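Long-range contacts in 3-alpha-hydroxysteroid dehydrogenase (Pseudomonas sp., PDB 2DKN), which catalyses the NAD-dependent oxidation of the 3-alpha-hydroxyl group of steroids, using the Rossmann fold of the short-chain dehydrogenases: residues A[82-87]-A[138-143]; A[117-122]-A[149-154]; A[126-131]-A[156-161]. All blocks are in the same frame, centred on the assembly; numbering follows the deposited sequence.

Interaction 1: residues A[82-87]-A[138-143]. With NAI (1,4-dihydronicotinamide adenine dinucleotide), chain C.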
loop_
_atom_site.group_PDB
_atom_site.type_symbol
_atom_site.label_atom_id
_atom_site.label_comp_id
_atom_site.label_asym_id
_atom_site.label_seq_id
_atom_site.Cartn_x
_atom_site.Cartn_y
_atom_site.Cartn_z
ATOM N N VAL A 82 18.399 -17.673 0.647
ATOM C CA VAL A 82 17.182 -16.855 0.512
ATOM C C VAL A 82 16.749 -16.310 1.885
ATOM O O VAL A 82 16.514 -15.097 2.053
ATOM C CB VAL A 82 16.038 -17.666 -0.156
ATOM C CG1 VAL A 82 14.743 -16.864 -0.168
ATOM C CG2 VAL A 82 16.436 -18.078 -1.583
ATOM N N VAL A 83 16.687 -17.193 2.882
ATOM C CA VAL A 83 16.323 -16.782 4.231
ATOM C C VAL A 83 17.369 -15.847 4.838
ATOM O O VAL A 83 17.035 -14.843 5.456
ATOM C CB VAL A 83 16.121 -18.026 5.140
ATOM C CG1 VAL A 83 16.126 -17.640 6.608
ATOM C CG2 VAL A 83 14.817 -18.726 4.745
ATOM N N ALA A 84 18.642 -16.164 4.653
ATOM C CA ALA A 84 19.703 -15.368 5.260
ATOM C C ALA A 84 19.664 -13.927 4.761
ATOM O O ALA A 84 19.885 -12.987 5.522
ATOM C CB ALA A 84 21.076 -15.992 4.943
ATOM N N VAL A 85 19.426 -13.760 3.467
ATOM C CA VAL A 85 19.438 -12.408 2.889
ATOM C C VAL A 85 18.079 -11.745 3.068
ATOM O O VAL A 85 17.996 -10.632 3.577
ATOM C CB VAL A 85 19.812 -12.388 1.382
ATOM C CG1 VAL A 85 19.967 -10.937 0.918
ATOM C CG2 VAL A 85 21.097 -13.092 1.164
ATOM N N ASN A 86 17.015 -12.419 2.639
ATOM C CA ASN A 86 15.710 -11.763 2.587
ATOM C C ASN A 86 15.126 -11.460 3.948
ATOM O O ASN A 86 14.346 -10.501 4.094
ATOM C CB ASN A 86 14.695 -12.581 1.792
ATOM C CG ASN A 86 15.025 -12.641 0.309
ATOM O OD1 ASN A 86 16.033 -12.093 -0.124
ATOM N ND2 ASN A 86 14.162 -13.300 -0.477
ATOM N N TYR A 87 15.437 -12.307 4.930
ATOM C CA TYR A 87 14.978 -12.037 6.285
ATOM C C TYR A 87 16.071 -11.380 7.140
ATOM O O TYR A 87 15.913 -10.233 7.583
ATOM C CB TYR A 87 14.438 -13.285 6.997
ATOM C CG TYR A 87 13.757 -12.901 8.284
ATOM C CD1 TYR A 87 12.408 -12.521 8.302
ATOM C CD2 TYR A 87 14.464 -12.866 9.479
ATOM C CE1 TYR A 87 11.783 -12.141 9.487
ATOM C CE2 TYR A 87 13.852 -12.486 10.652
ATOM C CZ TYR A 87 12.523 -12.124 10.657
ATOM O OH TYR A 87 11.936 -11.743 11.855
ATOM N N ARG A 138 18.376 -22.206 12.816
ATOM C CA ARG A 138 17.192 -23.048 12.707
ATOM C C ARG A 138 16.382 -22.732 11.457
ATOM O O ARG A 138 15.878 -23.637 10.797
ATOM C CB ARG A 138 16.334 -22.901 13.983
ATOM C CG ARG A 138 15.103 -23.796 14.074
ATOM C CD ARG A 138 15.409 -25.264 13.789
ATOM N NE ARG A 138 14.216 -26.103 13.949
ATOM C CZ ARG A 138 14.150 -27.387 13.589
ATOM N NH1 ARG A 138 15.198 -27.974 13.039
ATOM N NH2 ARG A 138 13.030 -28.078 13.763
ATOM N N ALA A 139 16.238 -21.444 11.144
ATOM C CA ALA A 139 15.480 -21.028 9.965
ATOM C C ALA A 139 16.145 -21.561 8.695
ATOM O O ALA A 139 15.471 -22.059 7.791
ATOM C CB ALA A 139 15.367 -19.492 9.919
ATOM N N ILE A 140 17.473 -21.455 8.629
ATOM C CA ILE A 140 18.218 -21.946 7.466
ATOM C C ILE A 140 18.077 -23.478 7.339
ATOM O O ILE A 140 17.851 -24.016 6.258
ATOM C CB ILE A 140 19.725 -21.534 7.562
ATOM C CG1 ILE A 140 19.869 -20.025 7.305
ATOM C CG2 ILE A 140 20.593 -22.354 6.602
ATOM C CD1 ILE A 140 21.277 -19.460 7.470
ATOM N N GLU A 141 18.190 -24.176 8.457
ATOM C CA GLU A 141 18.024 -25.636 8.440
ATOM C C GLU A 141 16.629 -26.020 7.927
ATOM O O GLU A 141 16.490 -26.877 7.054
ATOM C CB GLU A 141 18.250 -26.194 9.843
ATOM C CG GLU A 141 17.954 -27.680 9.975
ATOM C CD GLU A 141 18.219 -28.196 11.376
ATOM O OE1 GLU A 141 17.897 -27.483 12.365
ATOM O OE2 GLU A 141 18.758 -29.315 11.490
ATOM N N LEU A 142 15.600 -25.392 8.488
ATOM C CA LEU A 142 14.218 -25.644 8.067
ATOM C C LEU A 142 13.991 -25.308 6.600
ATOM O O LEU A 142 13.290 -26.041 5.892
ATOM C CB LEU A 142 13.247 -24.854 8.930
ATOM C CG LEU A 142 13.100 -25.320 10.390
ATOM C CD1 LEU A 142 12.295 -24.333 11.186
ATOM C CD2 LEU A 142 12.493 -26.734 10.471
ATOM N N ALA A 143 14.576 -24.194 6.153
ATOM C CA ALA A 143 14.467 -23.786 4.750
ATOM C C ALA A 143 15.067 -24.857 3.847
ATOM O O ALA A 143 14.468 -25.239 2.840
ATOM C CB ALA A 143 15.173 -22.433 4.521
HETATM P PA NAI C . 17.992 -7.038 -8.319
HETATM O O1A NAI C . 18.667 -8.348 -8.345
HETATM O O2A NAI C . 18.060 -6.205 -9.542
HETATM O O5B NAI C . 18.563 -6.164 -7.104
HETATM C C5B NAI C . 18.777 -6.732 -5.845
HETATM C C4B NAI C . 20.102 -6.191 -5.324
HETATM O O4B NAI C . 20.270 -6.795 -4.055
HETATM C C3B NAI C . 21.292 -6.581 -6.198
HETATM O O3B NAI C . 22.136 -5.473 -6.445
HETATM C C2B NAI C . 22.013 -7.572 -5.303
HETATM O O2B NAI C . 23.409 -7.627 -5.500
HETATM C C1B NAI C . 21.617 -7.114 -3.896
HETATM N N9A NAI C . 21.866 -8.263 -3.014
HETATM C C8A NAI C . 21.372 -9.546 -3.139
HETATM N N7A NAI C . 21.936 -10.298 -2.160
HETATM C C5A NAI C . 22.794 -9.519 -1.437
HETATM C C6A NAI C . 23.641 -9.761 -0.348
HETATM N N6A NAI C . 23.875 -11.001 0.131
HETATM N N1A NAI C . 24.389 -8.715 0.154
HETATM C C2A NAI C . 24.322 -7.455 -0.400
HETATM N N3A NAI C . 23.494 -7.211 -1.473
HETATM C C4A NAI C . 22.753 -8.237 -1.985
HETATM O O3 NAI C . 16.485 -7.376 -7.888
HETATM P PN NAI C . 15.271 -6.356 -7.601
HETATM O O1N NAI C . 15.691 -4.945 -7.657
HETATM O O2N NAI C . 14.166 -6.786 -8.476
HETATM O O5D NAI C . 14.928 -6.774 -6.091
HETATM C C5D NAI C . 14.906 -5.812 -5.046
HETATM C C4D NAI C . 13.960 -6.353 -3.982
HETATM O O4D NAI C . 12.656 -6.418 -4.549
HETATM C C3D NAI C . 14.301 -7.770 -3.527
HETATM O O3D NAI C . 14.082 -7.835 -2.123
HETATM C C2D NAI C . 13.226 -8.619 -4.202
HETATM O O2D NAI C . 12.919 -9.754 -3.440
HETATM C C1D NAI C . 12.050 -7.653 -4.230
HETATM N N1N NAI C . 11.016 -8.014 -5.237
HETATM C C2N NAI C . 11.342 -8.051 -6.564
HETATM C C3N NAI C . 10.373 -8.381 -7.499
HETATM C C7N NAI C . 10.711 -8.365 -8.968
HETATM O O7N NAI C . 9.727 -8.851 -9.815
HETATM N N7N NAI C . 11.889 -7.895 -9.421
HETATM C C4N NAI C . 9.057 -8.668 -7.087
HETATM C C5N NAI C . 8.732 -8.585 -5.716
HETATM C C6N NAI C . 9.731 -8.260 -4.810
#

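Interaction 2: residues A[117-122]-A[149-154]. With NAI (1,4-dihydronicotinamide adenine dinucleotide), chain C.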
loop_
_atom_site.group_PDB
_atom_site.type_symbol
_atom_site.label_atom_id
_atom_site.label_comp_id
_atom_site.label_asym_id
_atom_site.label_seq_id
_atom_site.Cartn_x
_atom_site.Cartn_y
_atom_site.Cartn_z
ATOM N N ALA A 117 4.693 -12.932 -0.418
ATOM C CA ALA A 117 4.309 -13.071 0.985
ATOM C C ALA A 117 2.887 -13.616 1.172
ATOM O O ALA A 117 2.562 -14.141 2.236
ATOM C CB ALA A 117 4.446 -11.756 1.697
ATOM N N THR A 118 2.041 -13.443 0.160
ATOM C CA THR A 118 0.626 -13.778 0.274
ATOM C C THR A 118 0.327 -15.172 -0.279
ATOM O O THR A 118 -0.839 -15.590 -0.321
ATOM C CB THR A 118 -0.238 -12.769 -0.503
ATOM O OG1 THR A 118 0.050 -12.871 -1.903
ATOM C CG2 THR A 118 0.075 -11.344 -0.054
ATOM N N GLN A 119 1.371 -15.869 -0.720
ATOM C CA GLN A 119 1.223 -17.224 -1.245
ATOM C C GLN A 119 0.476 -18.097 -0.248
ATOM O O GLN A 119 0.777 -18.078 0.939
ATOM C CB GLN A 119 2.601 -17.811 -1.544
ATOM C CG GLN A 119 2.599 -19.285 -1.928
ATOM C CD GLN A 119 3.973 -19.763 -2.389
ATOM O OE1 GLN A 119 4.586 -19.174 -3.285
ATOM N NE2 GLN A 119 4.460 -20.826 -1.772
ATOM N N PRO A 120 -0.523 -18.877 -0.717
ATOM C CA PRO A 120 -1.236 -19.716 0.254
ATOM C C PRO A 120 -0.308 -20.667 1.001
ATOM O O PRO A 120 0.582 -21.269 0.394
ATOM C CB PRO A 120 -2.235 -20.501 -0.613
ATOM C CG PRO A 120 -2.447 -19.623 -1.817
ATOM C CD PRO A 120 -1.073 -19.000 -2.076
ATOM N N GLY A 121 -0.496 -20.762 2.313
ATOM C CA GLY A 121 0.295 -21.660 3.150
ATOM C C GLY A 121 1.614 -21.076 3.641
ATOM O O GLY A 121 2.286 -21.686 4.479
ATOM N N ALA A 122 2.001 -19.901 3.133
ATOM C CA ALA A 122 3.287 -19.300 3.531
ATOM C C ALA A 122 3.359 -19.066 5.029
ATOM O O ALA A 122 4.409 -19.255 5.661
ATOM C CB ALA A 122 3.548 -17.995 2.763
ATOM N N THR A 149 13.326 -23.334 -3.338
ATOM C CA THR A 149 13.619 -21.917 -3.149
ATOM C C THR A 149 12.366 -21.042 -3.150
ATOM O O THR A 149 12.334 -20.021 -2.454
ATOM C CB THR A 149 14.607 -21.381 -4.190
ATOM O OG1 THR A 149 14.102 -21.676 -5.490
ATOM C CG2 THR A 149 15.991 -22.019 -4.013
ATOM N N HIS A 150 11.336 -21.415 -3.921
ATOM C CA HIS A 150 10.129 -20.589 -3.937
ATOM C C HIS A 150 9.431 -20.534 -2.579
ATOM O O HIS A 150 8.763 -19.551 -2.272
ATOM C CB HIS A 150 9.159 -20.971 -5.070
ATOM C CG HIS A 150 8.210 -22.083 -4.739
ATOM N ND1 HIS A 150 8.517 -23.412 -4.950
ATOM C CD2 HIS A 150 6.933 -22.062 -4.275
ATOM C CE1 HIS A 150 7.487 -24.164 -4.591
ATOM N NE2 HIS A 150 6.514 -23.370 -4.177
ATOM N N LEU A 151 9.562 -21.602 -1.797
ATOM C CA LEU A 151 8.965 -21.663 -0.470
ATOM C C LEU A 151 9.793 -20.835 0.477
ATOM O O LEU A 151 9.246 -20.162 1.343
ATOM C CB LEU A 151 8.869 -23.089 0.051
ATOM C CG LEU A 151 7.861 -23.905 -0.772
ATOM C CD1 LEU A 151 7.921 -25.395 -0.422
ATOM C CD2 LEU A 151 6.477 -23.358 -0.592
ATOM N N ALA A 152 11.114 -20.872 0.312
ATOM C CA ALA A 152 11.974 -19.995 1.104
ATOM C C ALA A 152 11.738 -18.530 0.740
ATOM O O ALA A 152 11.819 -17.652 1.605
ATOM C CB ALA A 152 13.451 -20.353 0.912
ATOM N N TYR A 153 11.486 -18.266 -0.537
ATOM C CA TYR A 153 11.172 -16.908 -0.972
ATOM C C TYR A 153 9.865 -16.375 -0.358
ATOM O O TYR A 153 9.841 -15.305 0.274
ATOM C CB TYR A 153 11.129 -16.842 -2.506
ATOM C CG TYR A 153 10.974 -15.439 -3.024
ATOM C CD1 TYR A 153 12.036 -14.561 -2.951
ATOM C CD2 TYR A 153 9.780 -14.985 -3.603
ATOM C CE1 TYR A 153 11.942 -13.264 -3.408
ATOM C CE2 TYR A 153 9.681 -13.645 -4.080
ATOM C CZ TYR A 153 10.771 -12.806 -3.955
ATOM O OH TYR A 153 10.782 -11.474 -4.405
ATOM N N ALA A 154 8.779 -17.126 -0.521
ATOM C CA ALA A 154 7.503 -16.753 0.082
ATOM C C ALA A 154 7.611 -16.698 1.599
ATOM O O ALA A 154 7.093 -15.778 2.214
ATOM C CB ALA A 154 6.393 -17.727 -0.315
HETATM P PA NAI C . 17.992 -7.038 -8.319
HETATM O O1A NAI C . 18.667 -8.348 -8.345
HETATM O O2A NAI C . 18.060 -6.205 -9.542
HETATM O O5B NAI C . 18.563 -6.164 -7.104
HETATM C C5B NAI C . 18.777 -6.732 -5.845
HETATM C C4B NAI C . 20.102 -6.191 -5.324
HETATM O O4B NAI C . 20.270 -6.795 -4.055
HETATM C C3B NAI C . 21.292 -6.581 -6.198
HETATM O O3B NAI C . 22.136 -5.473 -6.445
HETATM C C2B NAI C . 22.013 -7.572 -5.303
HETATM O O2B NAI C . 23.409 -7.627 -5.500
HETATM C C1B NAI C . 21.617 -7.114 -3.896
HETATM N N9A NAI C . 21.866 -8.263 -3.014
HETATM C C8A NAI C . 21.372 -9.546 -3.139
HETATM N N7A NAI C . 21.936 -10.298 -2.160
HETATM C C5A NAI C . 22.794 -9.519 -1.437
HETATM C C6A NAI C . 23.641 -9.761 -0.348
HETATM N N6A NAI C . 23.875 -11.001 0.131
HETATM N N1A NAI C . 24.389 -8.715 0.154
HETATM C C2A NAI C . 24.322 -7.455 -0.400
HETATM N N3A NAI C . 23.494 -7.211 -1.473
HETATM C C4A NAI C . 22.753 -8.237 -1.985
HETATM O O3 NAI C . 16.485 -7.376 -7.888
HETATM P PN NAI C . 15.271 -6.356 -7.601
HETATM O O1N NAI C . 15.691 -4.945 -7.657
HETATM O O2N NAI C . 14.166 -6.786 -8.476
HETATM O O5D NAI C . 14.928 -6.774 -6.091
HETATM C C5D NAI C . 14.906 -5.812 -5.046
HETATM C C4D NAI C . 13.960 -6.353 -3.982
HETATM O O4D NAI C . 12.656 -6.418 -4.549
HETATM C C3D NAI C . 14.301 -7.770 -3.527
HETATM O O3D NAI C . 14.082 -7.835 -2.123
HETATM C C2D NAI C . 13.226 -8.619 -4.202
HETATM O O2D NAI C . 12.919 -9.754 -3.440
HETATM C C1D NAI C . 12.050 -7.653 -4.230
HETATM N N1N NAI C . 11.016 -8.014 -5.237
HETATM C C2N NAI C . 11.342 -8.051 -6.564
HETATM C C3N NAI C . 10.373 -8.381 -7.499
HETATM C C7N NAI C . 10.711 -8.365 -8.968
HETATM O O7N NAI C . 9.727 -8.851 -9.815
HETATM N N7N NAI C . 11.889 -7.895 -9.421
HETATM C C4N NAI C . 9.057 -8.668 -7.087
HETATM C C5N NAI C . 8.732 -8.585 -5.716
HETATM C C6N NAI C . 9.731 -8.260 -4.810
#

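Interaction 3: residues A[126-131]-A[156-161]. With NAI (1,4-dihydronicotinamide adenine dinucleotide), chain C.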
loop_
_atom_site.group_PDB
_atom_site.type_symbol
_atom_site.label_atom_id
_atom_site.label_comp_id
_atom_site.label_asym_id
_atom_site.label_seq_id
_atom_site.Cartn_x
_atom_site.Cartn_y
_atom_site.Cartn_z
ATOM N N PRO A 126 7.158 -23.923 8.615
ATOM C CA PRO A 126 7.947 -23.924 9.856
ATOM C C PRO A 126 9.062 -22.878 9.896
ATOM O O PRO A 126 9.312 -22.272 10.942
ATOM C CB PRO A 126 8.525 -25.346 9.902
ATOM C CG PRO A 126 7.440 -26.172 9.211
ATOM C CD PRO A 126 7.042 -25.276 8.035
ATOM N N MET A 127 9.714 -22.653 8.763
ATOM C CA MET A 127 10.834 -21.715 8.724
ATOM C C MET A 127 10.409 -20.315 9.154
ATOM O O MET A 127 11.221 -19.564 9.706
ATOM C CB MET A 127 11.472 -21.692 7.344
ATOM C CG MET A 127 10.523 -21.221 6.270
ATOM S SD MET A 127 11.368 -20.987 4.684
ATOM C CE MET A 127 10.917 -22.508 3.856
ATOM N N VAL A 128 9.143 -19.964 8.914
ATOM C CA VAL A 128 8.608 -18.668 9.319
ATOM C C VAL A 128 8.690 -18.441 10.831
ATOM O O VAL A 128 9.110 -17.389 11.289
ATOM C CB VAL A 128 7.153 -18.472 8.809
ATOM C CG1 VAL A 128 6.493 -17.272 9.482
ATOM C CG2 VAL A 128 7.189 -18.312 7.311
ATOM N N GLU A 129 8.309 -19.442 11.610
ATOM C CA GLU A 129 8.408 -19.335 13.063
ATOM C C GLU A 129 9.855 -19.109 13.535
ATOM O O GLU A 129 10.123 -18.313 14.427
ATOM C CB GLU A 129 7.865 -20.617 13.687
ATOM C CG GLU A 129 6.393 -20.851 13.398
ATOM C CD GLU A 129 5.912 -22.147 14.045
ATOM O OE1 GLU A 129 6.611 -22.614 14.972
ATOM O OE2 GLU A 129 4.860 -22.708 13.618
ATOM N N ALA A 130 10.788 -19.811 12.908
ATOM C CA ALA A 130 12.195 -19.668 13.262
ATOM C C ALA A 130 12.725 -18.291 12.899
ATOM O O ALA A 130 13.516 -17.699 13.621
ATOM C CB ALA A 130 13.009 -20.764 12.583
ATOM N N MET A 131 12.310 -17.791 11.742
ATOM C CA MET A 131 12.653 -16.425 11.369
ATOM C C MET A 131 12.153 -15.427 12.399
ATOM O O MET A 131 12.919 -14.599 12.871
ATOM C CB MET A 131 12.135 -16.089 9.972
ATOM C CG MET A 131 13.059 -16.641 8.898
ATOM S SD MET A 131 12.587 -16.267 7.211
ATOM C CE MET A 131 11.660 -17.743 6.765
ATOM N N SER A 156 10.257 -16.170 3.502
ATOM C CA SER A 156 11.104 -15.089 4.003
ATOM C C SER A 156 10.377 -13.764 3.838
ATOM O O SER A 156 10.468 -12.896 4.698
ATOM C CB SER A 156 12.470 -15.079 3.313
ATOM O OG SER A 156 12.359 -14.890 1.904
ATOM N N LYS A 157 9.643 -13.622 2.739
ATOM C CA LYS A 157 8.933 -12.378 2.460
ATOM C C LYS A 157 7.736 -12.229 3.400
ATOM O O LYS A 157 7.474 -11.137 3.930
ATOM C CB LYS A 157 8.530 -12.298 0.973
ATOM C CG LYS A 157 9.725 -12.118 0.069
ATOM C CD LYS A 157 10.458 -10.803 0.349
ATOM C CE LYS A 157 11.479 -10.476 -0.746
ATOM N NZ LYS A 157 12.140 -9.129 -0.494
ATOM N N TYR A 158 7.048 -13.340 3.658
ATOM C CA TYR A 158 5.994 -13.351 4.659
ATOM C C TYR A 158 6.545 -12.934 6.029
ATOM O O TYR A 158 6.027 -12.014 6.661
ATOM C CB TYR A 158 5.288 -14.716 4.744
ATOM C CG TYR A 158 4.272 -14.754 5.866
ATOM C CD1 TYR A 158 2.975 -14.289 5.661
ATOM C CD2 TYR A 158 4.618 -15.204 7.133
ATOM C CE1 TYR A 158 2.043 -14.289 6.689
ATOM C CE2 TYR A 158 3.692 -15.195 8.181
ATOM C CZ TYR A 158 2.410 -14.729 7.948
ATOM O OH TYR A 158 1.462 -14.712 8.958
ATOM N N ALA A 159 7.583 -13.626 6.482
ATOM C CA ALA A 159 8.161 -13.379 7.790
ATOM C C ALA A 159 8.626 -11.931 7.966
ATOM O O ALA A 159 8.361 -11.316 9.003
ATOM C CB ALA A 159 9.314 -14.366 8.075
ATOM N N VAL A 160 9.326 -11.391 6.974
ATOM C CA VAL A 160 9.899 -10.048 7.126
ATOM C C VAL A 160 8.773 -9.003 7.122
ATOM O O VAL A 160 8.887 -7.957 7.757
ATOM C CB VAL A 160 10.963 -9.766 6.024
ATOM C CG1 VAL A 160 10.296 -9.355 4.673
ATOM C CG2 VAL A 160 11.983 -8.739 6.484
ATOM N N THR A 161 7.677 -9.293 6.414
ATOM C CA THR A 161 6.495 -8.399 6.442
ATOM C C THR A 161 5.831 -8.400 7.817
ATOM O O THR A 161 5.525 -7.329 8.371
ATOM C CB THR A 161 5.508 -8.730 5.271
ATOM O OG1 THR A 161 6.226 -8.649 4.029
ATOM C CG2 THR A 161 4.346 -7.734 5.216
HETATM P PA NAI C . 17.992 -7.038 -8.319
HETATM O O1A NAI C . 18.667 -8.348 -8.345
HETATM O O2A NAI C . 18.060 -6.205 -9.542
HETATM O O5B NAI C . 18.563 -6.164 -7.104
HETATM C C5B NAI C . 18.777 -6.732 -5.845
HETATM C C4B NAI C . 20.102 -6.191 -5.324
HETATM O O4B NAI C . 20.270 -6.795 -4.055
HETATM C C3B NAI C . 21.292 -6.581 -6.198
HETATM O O3B NAI C . 22.136 -5.473 -6.445
HETATM C C2B NAI C . 22.013 -7.572 -5.303
HETATM O O2B NAI C . 23.409 -7.627 -5.500
HETATM C C1B NAI C . 21.617 -7.114 -3.896
HETATM N N9A NAI C . 21.866 -8.263 -3.014
HETATM C C8A NAI C . 21.372 -9.546 -3.139
HETATM N N7A NAI C . 21.936 -10.298 -2.160
HETATM C C5A NAI C . 22.794 -9.519 -1.437
HETATM C C6A NAI C . 23.641 -9.761 -0.348
HETATM N N6A NAI C . 23.875 -11.001 0.131
HETATM N N1A NAI C . 24.389 -8.715 0.154
HETATM C C2A NAI C . 24.322 -7.455 -0.400
HETATM N N3A NAI C . 23.494 -7.211 -1.473
HETATM C C4A NAI C . 22.753 -8.237 -1.985
HETATM O O3 NAI C . 16.485 -7.376 -7.888
HETATM P PN NAI C . 15.271 -6.356 -7.601
HETATM O O1N NAI C . 15.691 -4.945 -7.657
HETATM O O2N NAI C . 14.166 -6.786 -8.476
HETATM O O5D NAI C . 14.928 -6.774 -6.091
HETATM C C5D NAI C . 14.906 -5.812 -5.046
HETATM C C4D NAI C . 13.960 -6.353 -3.982
HETATM O O4D NAI C . 12.656 -6.418 -4.549
HETATM C C3D NAI C . 14.301 -7.770 -3.527
HETATM O O3D NAI C . 14.082 -7.835 -2.123
HETATM C C2D NAI C . 13.226 -8.619 -4.202
HETATM O O2D NAI C . 12.919 -9.754 -3.440
HETATM C C1D NAI C . 12.050 -7.653 -4.230
HETATM N N1N NAI C . 11.016 -8.014 -5.237
HETATM C C2N NAI C . 11.342 -8.051 -6.564
HETATM C C3N NAI C . 10.373 -8.381 -7.499
HETATM C C7N NAI C . 10.711 -8.365 -8.968
HETATM O O7N NAI C . 9.727 -8.851 -9.815
HETATM N N7N NAI C . 11.889 -7.895 -9.421
HETATM C C4N NAI C . 9.057 -8.668 -7.087
HETATM C C5N NAI C . 8.732 -8.585 -5.716
HETATM C C6N NAI C . 9.731 -8.260 -4.810
#

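Interaction 1: residues A[82-87]-A[138-143]
Val83 spreads its two methyl branches over a pair of alanines one helical turn apart on helix 136-146. Val83 CG1 lies against Ala139 CB at 3.9 Å. Val83 CG2 meets Ala143 CB at 3.7 Å. The first torsion sets this fork: CG1 is anti to the backbone N (chi1 164°), and CG2 is anti to the carbonyl carbon. This rotation turns CG1 to Ala139 and CG2 to Ala143. Beside this pair, Ile140 reaches across with its far end. Ile140 CD1 comes to 4.3 Å from Ala84 CB. Further back, Ile140 CG1 lies 4.5 Å from Val83 CG1, a looser approach. No hydrogen bond joins the two segments; the contact across them is apolar packing. The segment axes pass at 9.5 Å and run at 130°, closer to antiparallel than to parallel.

Phe88 of the same helix and Met131 of helix 126-133 also touch Val83.

Val85, on helix 79-102 as well, touches the adenine of NADH. Val85 CG1 lies 3.7 Å from N7A of the adenine, and Val85 CG2 approaches N6A. Asn86 OD1 accepts a bond from Val72 N. Helix 79-102 thus carries adenine contacts at Val85 and a helix-helix interface at Val83. Such a helix, flanking the parallel sheet and lining the dinucleotide pocket, is typical of the Rossmann fold.

Interaction 2: residues A[117-122]-A[149-154]
Gln119 brings its amide to two side chains of helix 149-166. Gln119 NE2 lies 3.4 Å from Leu151 CD2 and 3.7 Å from His150 CD2. The amide comes to the edge of the imidazole, with the two planes 41° apart. None of these is a hydrogen bond. The flank of the glutamine packs on Ala154, whose CB is 3.8 Å from Gln119 OE1 and 4.0 Å from Gln119 CB. Ala122 CB touches Ala154 CB at 4.2 Å, so Ala154 is covered by both ends of the turn.

The glutamine reaches this far because its chain is extended, with CG anti to the backbone N (chi1 172°) and chi2 also near 180°. A type II turn from Gln119 to Ala122 brings the two residues together. Gly121 takes its positive phi. A hydrogen bond between His150 ND1 and Tyr200 OH holds the ring, and Leu151 CG lies over one face.

Tyr153 turns to the coenzyme instead. Tyr153 OH is hydrogen-bonded to O2D of the NADH nicotinamide ribose at 2.9 Å, and O2D lies at the ring edge. This tyrosine begins the Tyr-x-x-x-Lys signature of short-chain dehydrogenases and is probably catalytic.

Segment 117-122 lies in the connection between strand 108-112 and helix 126-133 and passes along the first turns of helix 149-166. Ala152 and Tyr153 face helix 79-102, and Phe255 of the second subunit packs on Ala117.

Interaction 3: residues A[126-131]-A[156-161]
Val128 and Met131 pack on the part of helix 149-166 that holds Lys157, the lysine of the Tyr-x-x-x-Lys signature. Val128 CG1 touches the edge of the Tyr158 ring, near its plane, 3.6 Å from Tyr158 CD2. The two side chains cross at about a right angle. Met131 lies along the helix backbone. Met131 CB meets Ala159 CB at 3.8 Å, and Met131 SD reaches Ser156 CA at 3.7 Å. The chain bends at chi3 (-95°), which brings the end methyl, Met131 CE, to 3.9 Å from Ser156 N. An alanine in place of Met131 would probably open a gap beside Ser156, where SD and CE now lie, and take from Ala159 the contact with the sulfur. The segment axes pass at 9.2 Å and are inclined by 36°.

Lys157 points away from this packing, toward the coenzyme. Lys157 NZ donates to O3D of the nicotinamide ribose of NADH at 2.8 Å, and more weakly to O2D. Val112 O takes a further bond from NZ. Thr161 OG1 donates to Lys157 O, which also accepts from Thr161 N on the opposite face of the carbonyl plane. Ser156 OG is bonded to Ala152 O and Tyr153 O.

Tyr87 of helix 79-102 touches both Met131 and Ala159, and Ala139 of helix 136-146 lies against Ala130 and Met131. Phe255 of the second subunit meets the Tyr158 ring, so helix 149-166 sits between helix 126-133, helix 79-102 and the subunit interface.

The three contacts form one helical cluster on the same chain. Centres of interactions 1 and 3 are 8 Å apart, those of 2 and 3 are 9 Å, and those of 1 and 2 are 12 Å. Interactions 2 and 3 share helix 149-166. They also meet where Ala122 O packs on Val128 CG2. Along the chain the first segments come in order, 82-87, 117-122 and 126-131, and their partners follow as 138-143, 149-154 and 156-161, so every first segment comes before every second one. Helices 126-133 and 136-146 fall between strand 108-112 and helix 149-166. Each contact holds one residue that touches NADH, which ties this packing to the coenzyme site.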